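Local coordinates for protein guanine deaminase (Escherichia coli, PDB 6OHB) that catalyses the zinc-dependent hydrolytic deamination of guanine to xanthine and ammonia, a step of purine degradation, at residues Q87-G92 and L116-E121; F125-L130 and F153-H158; S184-S189 and M219-R224; A246-L251 and D256-V261. All blocks are in the same frame, centred on the assembly; numbering follows the deposited sequence.

Contact 1 (Q87-G92 and L116-E121); sequences QSEMVG and LEYARE
Glu89 and Tyr118 alone carry this contact, and their side chains approach from opposite directions. The polar term is one hydrogen bond: the hydroxyl Tyr118 OH donates to Glu89 OE2 at 2.5 Å, a short separation. It arrives well above the carboxylate plane, by 63°, while OE2 itself lies at the edge of the phenol ring and in its plane; carboxylate and ring are turned 74° apart. The bend in the glutamate chain (chi2 -93°) directs the carboxylate at the ring, bridging a CA-to-CA gap of 12.1 Å between Glu89 and Tyr118. Van der Waals contact is slight, only 72 Å² being buried in all. Other partners lie around the pair: Glu89 OE1 is hydrogen-bonded to Tyr113 OH, Arg112 forms a long, weak ion pair with OE2, and Asn405 of the second subunit packs on Glu89. With an alanine in place of Glu89, the hydroxyls of Tyr118 and Tyr113 would probably lose the carboxylate they share, and with it this polar tie between the loop after strand 73-84 and helix 116-132. With each carboxylate oxygen hydrogen-bonded to a tyrosine, the buried Glu89 is probably ionised, its negative charge stabilised by the two hydroxyls and, more weakly, by Arg112.

Contact 2 (F125-L130 and F153-H158); sequences FFIKQL and FEAASH
Ile127 reaches Ala155 and Ala156 through two successive bends: CG1 stands anti to the carbonyl carbon (chi1 -63°), and CD1 is then turned back at chi2 -72° instead of running on extended. The first torsion sets the CG1 methylene against the methyl of Ala155, with Ile127 CG1 and Ala155 CB 3.7 Å apart. The second lays the terminal methyl alongside the backbone of the next residue, Ile127 CD1 lying 4.0 Å from Ala156 CA. The methyl of Ala156 is a little farther, Ile127 CD1 to Ala156 CB being 4.1 Å, because its CB does not point straight at the isoleucine. Ala155 does face the opposite helix, and Ala155 CB meets the isoleucine chain nearer the root, at CG1. The whole contact is apolar and covers 106 Å².

The two helices, 116-132 and 146-158, precede and follow strand 135-141 in the chain and belong to the outer layer of the TIM barrel found in amidohydrolases. Small residues on the second helix let the backbones approach, with Ile127 CA and Ala156 CA 6.9 Å apart. Met163, from the loop beyond helix 146-158, also packs on Ile127. Other faces of the same segments look different ways: Phe126 and Leu130 rest on Ile83 of strand 73-84, while the ring of Phe153 stacks on Trp196. On helix 116-132 Gln129 CG lies over one face of the Phe125 ring, toward its rim, 3.4 Å above the plane, and Leu401 of the second subunit packs against that phenylalanine.

Contact 3 (S184-S189 and M219-R224); sequences SSYHQS and MAMAQR
Tyr186 joins helix 182-196 to helix 216-228, two outer helices of the TIM barrel that come before and after strand 203-208, and its side chain can be followed outward atom by atom. At its root Tyr186 CB meets the methyl Met221 CE at 3.6 Å. The ring carbon CG lies near the same methyl, and the sulfur completes an oblique Met-aromatic contact, Met221 SD being 4.9 Å from the ring centroid of Tyr186 and 39° off its normal. Along one edge, near the ring plane, CD1 faces the carbonyl oxygen of Met221. Farther out Arg224 takes over, on the ring face from which the sulfur also comes. Its chain is extended from CG to NE, so that Arg224 CG can touch Tyr186 CE1 at 3.7 Å before the guanidinium lies over the ring, NH1 above its centre and NE and NH2 toward the hydroxyl end. The geometry is a stacked cation-pi pair: Arg224 CZ is 3.9 Å from the centroid of the Tyr186 ring, with the two planes 28° apart. Glu228, on the arginine's own helix, takes both polar groups: Arg224 NE makes a salt bridge with its OE2 and Tyr186 OH is hydrogen-bonded to its OE1, which should help fix the guanidinium on the ring. In the stack itself, Tyr186 CZ sits 3.5 Å from Arg224 CZ.

Contact 4 (A246-L251 and D256-V261); sequences AWVKSL and DGYLDV
Beside the probable guanine pocket of this TIM-barrel enzyme, Val248 lies over the ring of Tyr258, joining two helices separated by a short loop. One methyl makes a well-centred CH-pi contact: Val248 CG2 is 3.5 Å from the centroid of the Tyr258 ring and only 12° off its normal. The valine torsion (chi1 172°) turns both methyls to the Tyr258 ring, so that CG1 meets its root side, with Val248 CG1 and Tyr258 CD1 3.7 Å apart. The same CG1 touches the next turn, Val248 CG1 to Val261 CG2 being 4.2 Å. Side chains of Val248 and Tyr258 cross at about a right angle. The phenol OH is hydrogen-bonded to Glu244 OE2, on the helix that carries Val248. A leucine in place of Tyr258 would probably leave Glu244 without this hydroxyl mate and deprive Val248 CG2 of the flat face it rests on. Phe210, a substrate-binding residue by analogy with relatives, packs on Tyr258, whose nearest side-chain atom is about 10 Å from the zinc ion. Helix 242-251 thus borders one side of the tyrosine, while Leu238 of barrel strand 233-238 and Glu284 of the outer helix 282-290 also touch it.

How the contacts relate
Contacts 2 and 4 are buried and apolar across their segments, small aliphatic groups meeting an isoleucine in one and a valine meeting a ring face in the other. Contacts 1 and 3 are only partly buried and add charge: a carboxylate taking a hydrogen bond from a phenol hydroxyl, a guanidinium stacked on a ring face. Contact 3 buries the most surface, 222 Å², and contact 1 the least. Contacts 1 and 2 share helix 116-132, touch through Ser88 and Phe125, and both border the second subunit. Contacts 3 and 4 meet where Met219 CE lies 4.2 Å from Val261 O, whereas the centres of contacts 2 and 4 stand about 35 Å apart.

Contact 1 (Q87-G92 and L116-E121)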
# COMPACT_ATOMS: atom_id res chain seq x y z
N GLN A 87 -10.08 3.38 -17.50
CA GLN A 87 -10.18 4.08 -16.22
C GLN A 87 -8.83 4.41 -15.60
O GLN A 87 -8.79 4.80 -14.42
CB GLN A 87 -11.01 3.25 -15.23
CG GLN A 87 -12.49 3.21 -15.53
CD GLN A 87 -13.26 2.39 -14.52
OE1 GLN A 87 -12.71 1.99 -13.49
NE2 GLN A 87 -14.54 2.15 -14.79
N SER A 88 -7.73 4.26 -16.34
CA SER A 88 -6.41 4.45 -15.75
C SER A 88 -6.21 5.87 -15.22
O SER A 88 -5.57 6.07 -14.18
CB SER A 88 -5.32 4.12 -16.78
OG SER A 88 -5.42 2.77 -17.21
N GLU A 89 -6.78 6.87 -15.90
CA GLU A 89 -6.56 8.27 -15.55
C GLU A 89 -7.50 8.78 -14.46
O GLU A 89 -7.34 9.92 -14.02
CB GLU A 89 -6.70 9.15 -16.80
CG GLU A 89 -8.10 9.21 -17.37
CD GLU A 89 -8.35 8.18 -18.46
OE1 GLU A 89 -7.91 7.02 -18.30
OE2 GLU A 89 -8.97 8.54 -19.49
N MET A 90 -8.45 7.96 -14.00
CA MET A 90 -9.49 8.43 -13.10
C MET A 90 -8.90 8.94 -11.78
O MET A 90 -8.19 8.21 -11.08
CB MET A 90 -10.48 7.31 -12.83
CG MET A 90 -11.91 7.79 -12.62
SD MET A 90 -12.95 6.59 -11.77
CE MET A 90 -12.43 5.08 -12.55
N VAL A 91 -9.20 10.19 -11.46
CA VAL A 91 -8.84 10.79 -10.18
C VAL A 91 -10.14 11.09 -9.44
O VAL A 91 -10.98 11.86 -9.94
CB VAL A 91 -8.00 12.06 -10.36
CG1 VAL A 91 -7.69 12.69 -9.00
CG2 VAL A 91 -6.73 11.76 -11.12
N GLY A 92 -10.32 10.49 -8.28
CA GLY A 92 -11.53 10.66 -7.50
C GLY A 92 -11.35 11.59 -6.31
O GLY A 92 -10.25 11.73 -5.78
N LEU A 116 -11.55 7.36 -31.03
CA LEU A 116 -10.75 6.16 -31.23
C LEU A 116 -9.26 6.42 -31.25
O LEU A 116 -8.48 5.51 -30.94
CB LEU A 116 -11.26 5.37 -32.44
CG LEU A 116 -10.43 4.17 -32.90
CD1 LEU A 116 -11.30 2.97 -33.18
CD2 LEU A 116 -9.88 4.66 -34.24
N GLU A 117 -8.81 7.65 -31.54
CA GLU A 117 -7.38 7.90 -31.37
C GLU A 117 -7.01 7.85 -29.89
O GLU A 117 -6.00 7.25 -29.51
CB GLU A 117 -6.99 9.25 -31.98
N TYR A 118 -7.85 8.45 -29.03
CA TYR A 118 -7.63 8.37 -27.59
C TYR A 118 -7.73 6.93 -27.10
O TYR A 118 -6.95 6.51 -26.24
CB TYR A 118 -8.61 9.28 -26.85
CG TYR A 118 -8.34 9.40 -25.36
CD1 TYR A 118 -7.25 10.12 -24.89
CD2 TYR A 118 -9.18 8.80 -24.43
CE1 TYR A 118 -7.00 10.23 -23.52
CE2 TYR A 118 -8.94 8.91 -23.06
CZ TYR A 118 -7.85 9.63 -22.62
OH TYR A 118 -7.61 9.74 -21.27
N ALA A 119 -8.69 6.17 -27.62
CA ALA A 119 -8.82 4.77 -27.22
C ALA A 119 -7.58 3.98 -27.61
O ALA A 119 -7.11 3.14 -26.83
CB ALA A 119 -10.07 4.15 -27.83
N ARG A 120 -7.02 4.22 -28.80
CA ARG A 120 -5.80 3.54 -29.21
C ARG A 120 -4.64 3.89 -28.28
O ARG A 120 -3.90 3.00 -27.82
CB ARG A 120 -5.47 3.89 -30.66
N GLU A 121 -4.46 5.19 -28.02
CA GLU A 121 -3.39 5.63 -27.13
C GLU A 121 -3.50 4.97 -25.76
O GLU A 121 -2.51 4.42 -25.23
CB GLU A 121 -3.43 7.16 -27.00
CG GLU A 121 -2.21 7.77 -26.33
CD GLU A 121 -2.39 9.25 -26.03
OE1 GLU A 121 -3.36 9.85 -26.55
OE2 GLU A 121 -1.57 9.81 -25.26

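Contact 2 (F125-L130 and F153-H158)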
# COMPACT_ATOMS: atom_id res chain seq x y z
N PHE A 125 -1.15 2.28 -23.63
CA PHE A 125 -0.74 2.58 -22.26
C PHE A 125 -1.15 1.46 -21.30
O PHE A 125 -0.38 1.07 -20.41
CB PHE A 125 -1.33 3.92 -21.81
CG PHE A 125 -1.03 4.27 -20.38
CD1 PHE A 125 0.10 5.00 -20.06
CD2 PHE A 125 -1.87 3.89 -19.36
CE1 PHE A 125 0.39 5.33 -18.74
CE2 PHE A 125 -1.59 4.21 -18.04
CZ PHE A 125 -0.46 4.93 -17.73
N PHE A 126 -2.38 0.95 -21.46
CA PHE A 126 -2.90 -0.09 -20.58
C PHE A 126 -2.09 -1.37 -20.71
O PHE A 126 -1.73 -2.01 -19.71
CB PHE A 126 -4.37 -0.32 -20.91
CG PHE A 126 -5.05 -1.34 -20.06
CD1 PHE A 126 -5.60 -0.99 -18.84
CD2 PHE A 126 -5.18 -2.65 -20.50
CE1 PHE A 126 -6.25 -1.93 -18.05
CE2 PHE A 126 -5.82 -3.60 -19.73
CZ PHE A 126 -6.36 -3.25 -18.51
N ILE A 127 -1.78 -1.77 -21.95
CA ILE A 127 -0.96 -2.97 -22.15
C ILE A 127 0.43 -2.77 -21.54
O ILE A 127 0.99 -3.69 -20.92
CB ILE A 127 -0.87 -3.32 -23.65
CG1 ILE A 127 -2.25 -3.67 -24.21
CG2 ILE A 127 0.09 -4.49 -23.87
CD1 ILE A 127 -2.79 -4.99 -23.75
N LYS A 128 0.99 -1.56 -21.69
CA LYS A 128 2.31 -1.29 -21.12
C LYS A 128 2.30 -1.42 -19.60
O LYS A 128 3.23 -1.98 -19.01
CB LYS A 128 2.78 0.12 -21.50
CG LYS A 128 4.00 0.22 -22.42
CD LYS A 128 3.90 -0.66 -23.65
CE LYS A 128 5.12 -0.50 -24.55
NZ LYS A 128 5.19 0.87 -25.15
N GLN A 129 1.24 -0.92 -18.96
CA GLN A 129 1.13 -1.04 -17.51
C GLN A 129 1.00 -2.49 -17.08
O GLN A 129 1.61 -2.91 -16.09
CB GLN A 129 -0.05 -0.21 -16.99
CG GLN A 129 0.08 1.27 -17.26
CD GLN A 129 1.46 1.81 -16.96
OE1 GLN A 129 1.89 1.85 -15.82
NE2 GLN A 129 2.17 2.24 -18.01
N LEU A 130 0.19 -3.27 -17.80
CA LEU A 130 0.10 -4.71 -17.51
C LEU A 130 1.48 -5.36 -17.56
O LEU A 130 1.88 -6.07 -16.63
CB LEU A 130 -0.85 -5.39 -18.50
CG LEU A 130 -2.33 -5.03 -18.39
CD1 LEU A 130 -3.13 -5.82 -19.41
CD2 LEU A 130 -2.84 -5.29 -16.97
N PHE A 153 -8.24 -4.96 -28.06
CA PHE A 153 -7.92 -6.26 -28.63
C PHE A 153 -6.78 -6.16 -29.64
O PHE A 153 -5.95 -7.07 -29.73
CB PHE A 153 -9.16 -6.89 -29.26
CG PHE A 153 -9.94 -7.77 -28.32
CD1 PHE A 153 -9.30 -8.70 -27.53
CD2 PHE A 153 -11.32 -7.65 -28.22
CE1 PHE A 153 -10.01 -9.51 -26.66
CE2 PHE A 153 -12.04 -8.46 -27.36
CZ PHE A 153 -11.38 -9.39 -26.58
N GLU A 154 -6.73 -5.07 -30.41
CA GLU A 154 -5.63 -4.88 -31.34
C GLU A 154 -4.30 -4.80 -30.60
O GLU A 154 -3.32 -5.46 -30.97
CB GLU A 154 -5.83 -3.59 -32.15
CG GLU A 154 -6.80 -3.66 -33.30
CD GLU A 154 -6.64 -2.45 -34.21
OE1 GLU A 154 -7.49 -2.25 -35.10
OE2 GLU A 154 -5.66 -1.70 -34.03
N ALA A 155 -4.27 -4.00 -29.53
CA ALA A 155 -3.05 -3.87 -28.74
C ALA A 155 -2.64 -5.21 -28.14
O ALA A 155 -1.45 -5.58 -28.16
CB ALA A 155 -3.23 -2.83 -27.64
N ALA A 156 -3.60 -5.97 -27.60
CA ALA A 156 -3.26 -7.26 -26.99
C ALA A 156 -2.81 -8.28 -28.03
O ALA A 156 -1.93 -9.10 -27.76
CB ALA A 156 -4.46 -7.79 -26.20
N SER A 157 -3.40 -8.25 -29.24
CA SER A 157 -3.03 -9.23 -30.26
C SER A 157 -1.67 -8.91 -30.87
O SER A 157 -1.00 -9.82 -31.37
CB SER A 157 -4.10 -9.30 -31.34
OG SER A 157 -3.74 -8.50 -32.46
N HIS A 158 -1.25 -7.64 -30.86
CA HIS A 158 0.06 -7.31 -31.40
C HIS A 158 1.18 -8.13 -30.77
O HIS A 158 2.17 -8.46 -31.44
CB HIS A 158 0.35 -5.82 -31.24
CG HIS A 158 1.63 -5.39 -31.89
ND1 HIS A 158 2.69 -4.88 -31.17
CD2 HIS A 158 2.03 -5.42 -33.18
CE1 HIS A 158 3.68 -4.60 -31.99
NE2 HIS A 158 3.31 -4.92 -33.22

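Contact 3 (S184-S189 and M219-R224)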
# COMPACT_ATOMS: atom_id res chain seq x y z
N SER A 184 -28.97 -3.33 -29.87
CA SER A 184 -27.63 -2.89 -30.25
C SER A 184 -26.57 -3.60 -29.43
O SER A 184 -25.51 -3.96 -29.95
CB SER A 184 -27.50 -1.37 -30.12
OG SER A 184 -27.06 -1.02 -28.82
N SER A 185 -26.82 -3.79 -28.13
CA SER A 185 -25.84 -4.46 -27.28
C SER A 185 -25.63 -5.91 -27.72
O SER A 185 -24.48 -6.37 -27.83
CB SER A 185 -26.30 -4.42 -25.82
OG SER A 185 -25.88 -5.57 -25.12
N TYR A 186 -26.72 -6.64 -28.01
CA TYR A 186 -26.58 -8.01 -28.51
C TYR A 186 -25.75 -8.03 -29.78
O TYR A 186 -24.82 -8.83 -29.91
CB TYR A 186 -27.95 -8.64 -28.75
CG TYR A 186 -27.88 -9.96 -29.51
CD1 TYR A 186 -27.60 -11.15 -28.86
CD2 TYR A 186 -28.11 -10.00 -30.89
CE1 TYR A 186 -27.53 -12.35 -29.56
CE2 TYR A 186 -28.04 -11.20 -31.59
CZ TYR A 186 -27.76 -12.37 -30.92
OH TYR A 186 -27.69 -13.56 -31.61
N HIS A 187 -26.07 -7.15 -30.73
CA HIS A 187 -25.41 -7.24 -32.04
C HIS A 187 -23.95 -6.81 -31.96
O HIS A 187 -23.09 -7.43 -32.60
CB HIS A 187 -26.19 -6.41 -33.06
CG HIS A 187 -27.52 -7.00 -33.40
ND1 HIS A 187 -27.66 -8.21 -34.05
CD2 HIS A 187 -28.78 -6.56 -33.17
CE1 HIS A 187 -28.94 -8.49 -34.21
NE2 HIS A 187 -29.64 -7.50 -33.68
N GLN A 188 -23.65 -5.77 -31.17
CA GLN A 188 -22.26 -5.35 -31.02
C GLN A 188 -21.43 -6.42 -30.32
O GLN A 188 -20.30 -6.71 -30.74
CB GLN A 188 -22.20 -4.03 -30.26
CG GLN A 188 -22.80 -2.86 -31.03
CD GLN A 188 -22.95 -1.60 -30.20
OE1 GLN A 188 -22.79 -1.61 -28.98
NE2 GLN A 188 -23.26 -0.50 -30.87
N SER A 189 -21.98 -7.05 -29.27
CA SER A 189 -21.24 -8.11 -28.60
C SER A 189 -21.05 -9.32 -29.52
O SER A 189 -19.99 -9.96 -29.50
CB SER A 189 -21.94 -8.52 -27.31
OG SER A 189 -22.03 -7.43 -26.40
N MET A 219 -30.63 -8.11 -20.16
CA MET A 219 -30.24 -9.34 -19.48
C MET A 219 -30.62 -10.56 -20.32
O MET A 219 -29.85 -11.53 -20.41
CB MET A 219 -30.89 -9.41 -18.10
CG MET A 219 -30.37 -8.37 -17.10
SD MET A 219 -28.65 -8.58 -16.54
CE MET A 219 -28.71 -10.19 -15.77
N ALA A 220 -31.78 -10.51 -20.98
CA ALA A 220 -32.17 -11.59 -21.88
C ALA A 220 -31.23 -11.69 -23.08
O ALA A 220 -30.88 -12.79 -23.52
CB ALA A 220 -33.61 -11.41 -22.35
N MET A 221 -30.79 -10.54 -23.61
CA MET A 221 -29.83 -10.57 -24.72
C MET A 221 -28.49 -11.17 -24.29
O MET A 221 -27.87 -11.93 -25.05
CB MET A 221 -29.63 -9.16 -25.28
CG MET A 221 -30.83 -8.60 -26.02
SD MET A 221 -31.43 -9.69 -27.33
CE MET A 221 -31.56 -8.55 -28.71
N ALA A 222 -28.04 -10.86 -23.07
CA ALA A 222 -26.80 -11.46 -22.57
C ALA A 222 -26.95 -12.97 -22.40
O ALA A 222 -26.04 -13.74 -22.75
CB ALA A 222 -26.40 -10.82 -21.25
N GLN A 223 -28.09 -13.41 -21.86
CA GLN A 223 -28.39 -14.83 -21.77
C GLN A 223 -28.34 -15.49 -23.15
O GLN A 223 -27.78 -16.58 -23.31
CB GLN A 223 -29.76 -15.04 -21.13
CG GLN A 223 -30.28 -16.46 -21.17
CD GLN A 223 -31.55 -16.63 -20.36
OE1 GLN A 223 -32.37 -15.72 -20.27
NE2 GLN A 223 -31.71 -17.80 -19.74
N ARG A 224 -28.93 -14.83 -24.14
CA ARG A 224 -28.92 -15.35 -25.51
C ARG A 224 -27.50 -15.49 -26.04
O ARG A 224 -27.15 -16.52 -26.63
CB ARG A 224 -29.75 -14.43 -26.40
CG ARG A 224 -29.73 -14.76 -27.87
CD ARG A 224 -30.84 -14.01 -28.58
NE ARG A 224 -30.69 -14.02 -30.03
CZ ARG A 224 -31.20 -13.08 -30.83
NH1 ARG A 224 -31.89 -12.07 -30.31
NH2 ARG A 224 -31.02 -13.16 -32.14

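Contact 4 (A246-L251 and D256-V261)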
# COMPACT_ATOMS: atom_id res chain seq x y z
N ALA A 246 -29.33 -3.19 -2.28
CA ALA A 246 -30.69 -2.69 -2.11
C ALA A 246 -31.26 -2.15 -3.43
O ALA A 246 -32.44 -2.33 -3.73
CB ALA A 246 -30.72 -1.60 -1.03
N TRP A 247 -30.42 -1.49 -4.22
CA TRP A 247 -30.84 -1.03 -5.54
C TRP A 247 -31.27 -2.20 -6.42
O TRP A 247 -32.27 -2.12 -7.14
CB TRP A 247 -29.70 -0.24 -6.19
CG TRP A 247 -30.10 0.61 -7.36
CD1 TRP A 247 -31.37 0.93 -7.75
CD2 TRP A 247 -29.22 1.26 -8.29
NE1 TRP A 247 -31.34 1.73 -8.87
CE2 TRP A 247 -30.03 1.95 -9.22
CE3 TRP A 247 -27.83 1.32 -8.43
CZ2 TRP A 247 -29.49 2.69 -10.27
CZ3 TRP A 247 -27.30 2.05 -9.48
CH2 TRP A 247 -28.13 2.73 -10.38
N VAL A 248 -30.50 -3.30 -6.37
CA VAL A 248 -30.85 -4.48 -7.16
C VAL A 248 -32.16 -5.06 -6.68
O VAL A 248 -33.04 -5.42 -7.47
CB VAL A 248 -29.71 -5.51 -7.11
CG1 VAL A 248 -30.15 -6.82 -7.77
CG2 VAL A 248 -28.48 -4.96 -7.79
N LYS A 249 -32.32 -5.17 -5.36
CA LYS A 249 -33.60 -5.63 -4.84
C LYS A 249 -34.75 -4.71 -5.29
O LYS A 249 -35.88 -5.17 -5.43
CB LYS A 249 -33.53 -5.76 -3.31
N SER A 250 -34.52 -3.40 -5.49
CA SER A 250 -35.65 -2.63 -6.04
C SER A 250 -35.87 -2.93 -7.52
O SER A 250 -37.02 -2.99 -8.00
CB SER A 250 -35.44 -1.09 -5.88
OG SER A 250 -35.60 -0.48 -4.59
N LEU A 251 -34.81 -3.10 -8.28
CA LEU A 251 -35.06 -3.15 -9.70
C LEU A 251 -35.51 -4.53 -10.17
O LEU A 251 -36.16 -4.63 -11.23
CB LEU A 251 -33.81 -2.70 -10.45
CG LEU A 251 -33.65 -1.17 -10.40
CD1 LEU A 251 -32.23 -0.80 -10.75
CD2 LEU A 251 -34.62 -0.48 -11.33
N ASP A 256 -34.76 -13.74 -6.10
CA ASP A 256 -34.36 -14.00 -4.72
C ASP A 256 -32.97 -13.43 -4.40
O ASP A 256 -32.08 -14.14 -3.93
CB ASP A 256 -34.41 -15.50 -4.44
CG ASP A 256 -34.28 -15.83 -2.95
OD1 ASP A 256 -34.50 -14.92 -2.12
OD2 ASP A 256 -33.96 -16.99 -2.62
N GLY A 257 -32.79 -12.14 -4.65
CA GLY A 257 -31.55 -11.46 -4.36
C GLY A 257 -30.74 -11.15 -5.60
O GLY A 257 -31.17 -11.34 -6.74
N TYR A 258 -29.51 -10.69 -5.36
CA TYR A 258 -28.65 -10.18 -6.43
C TYR A 258 -28.17 -11.31 -7.34
O TYR A 258 -28.36 -11.26 -8.57
CB TYR A 258 -27.48 -9.43 -5.80
CG TYR A 258 -26.78 -8.41 -6.69
CD1 TYR A 258 -26.88 -8.46 -8.07
CD2 TYR A 258 -25.99 -7.42 -6.13
CE1 TYR A 258 -26.22 -7.54 -8.87
CE2 TYR A 258 -25.33 -6.49 -6.91
CZ TYR A 258 -25.44 -6.56 -8.28
OH TYR A 258 -24.79 -5.63 -9.06
N LEU A 259 -27.51 -12.32 -6.77
CA LEU A 259 -26.96 -13.39 -7.60
C LEU A 259 -28.05 -14.13 -8.37
O LEU A 259 -27.80 -14.64 -9.47
CB LEU A 259 -26.16 -14.36 -6.73
CG LEU A 259 -25.63 -15.64 -7.41
CD1 LEU A 259 -24.71 -15.32 -8.58
CD2 LEU A 259 -24.94 -16.55 -6.41
N ASP A 260 -29.26 -14.20 -7.81
CA ASP A 260 -30.32 -14.94 -8.49
C ASP A 260 -30.78 -14.25 -9.76
O ASP A 260 -31.30 -14.92 -10.66
CB ASP A 260 -31.50 -15.16 -7.55
CG ASP A 260 -32.54 -16.10 -8.15
OD1 ASP A 260 -32.31 -17.33 -8.12
OD2 ASP A 260 -33.57 -15.61 -8.65
N VAL A 261 -30.59 -12.93 -9.88
CA VAL A 261 -30.89 -12.26 -11.14
C VAL A 261 -30.00 -12.81 -12.25
O VAL A 261 -30.47 -13.13 -13.34
CB VAL A 261 -30.73 -10.74 -11.00
CG1 VAL A 261 -31.15 -10.05 -12.29
CG2 VAL A 261 -31.54 -10.23 -9.81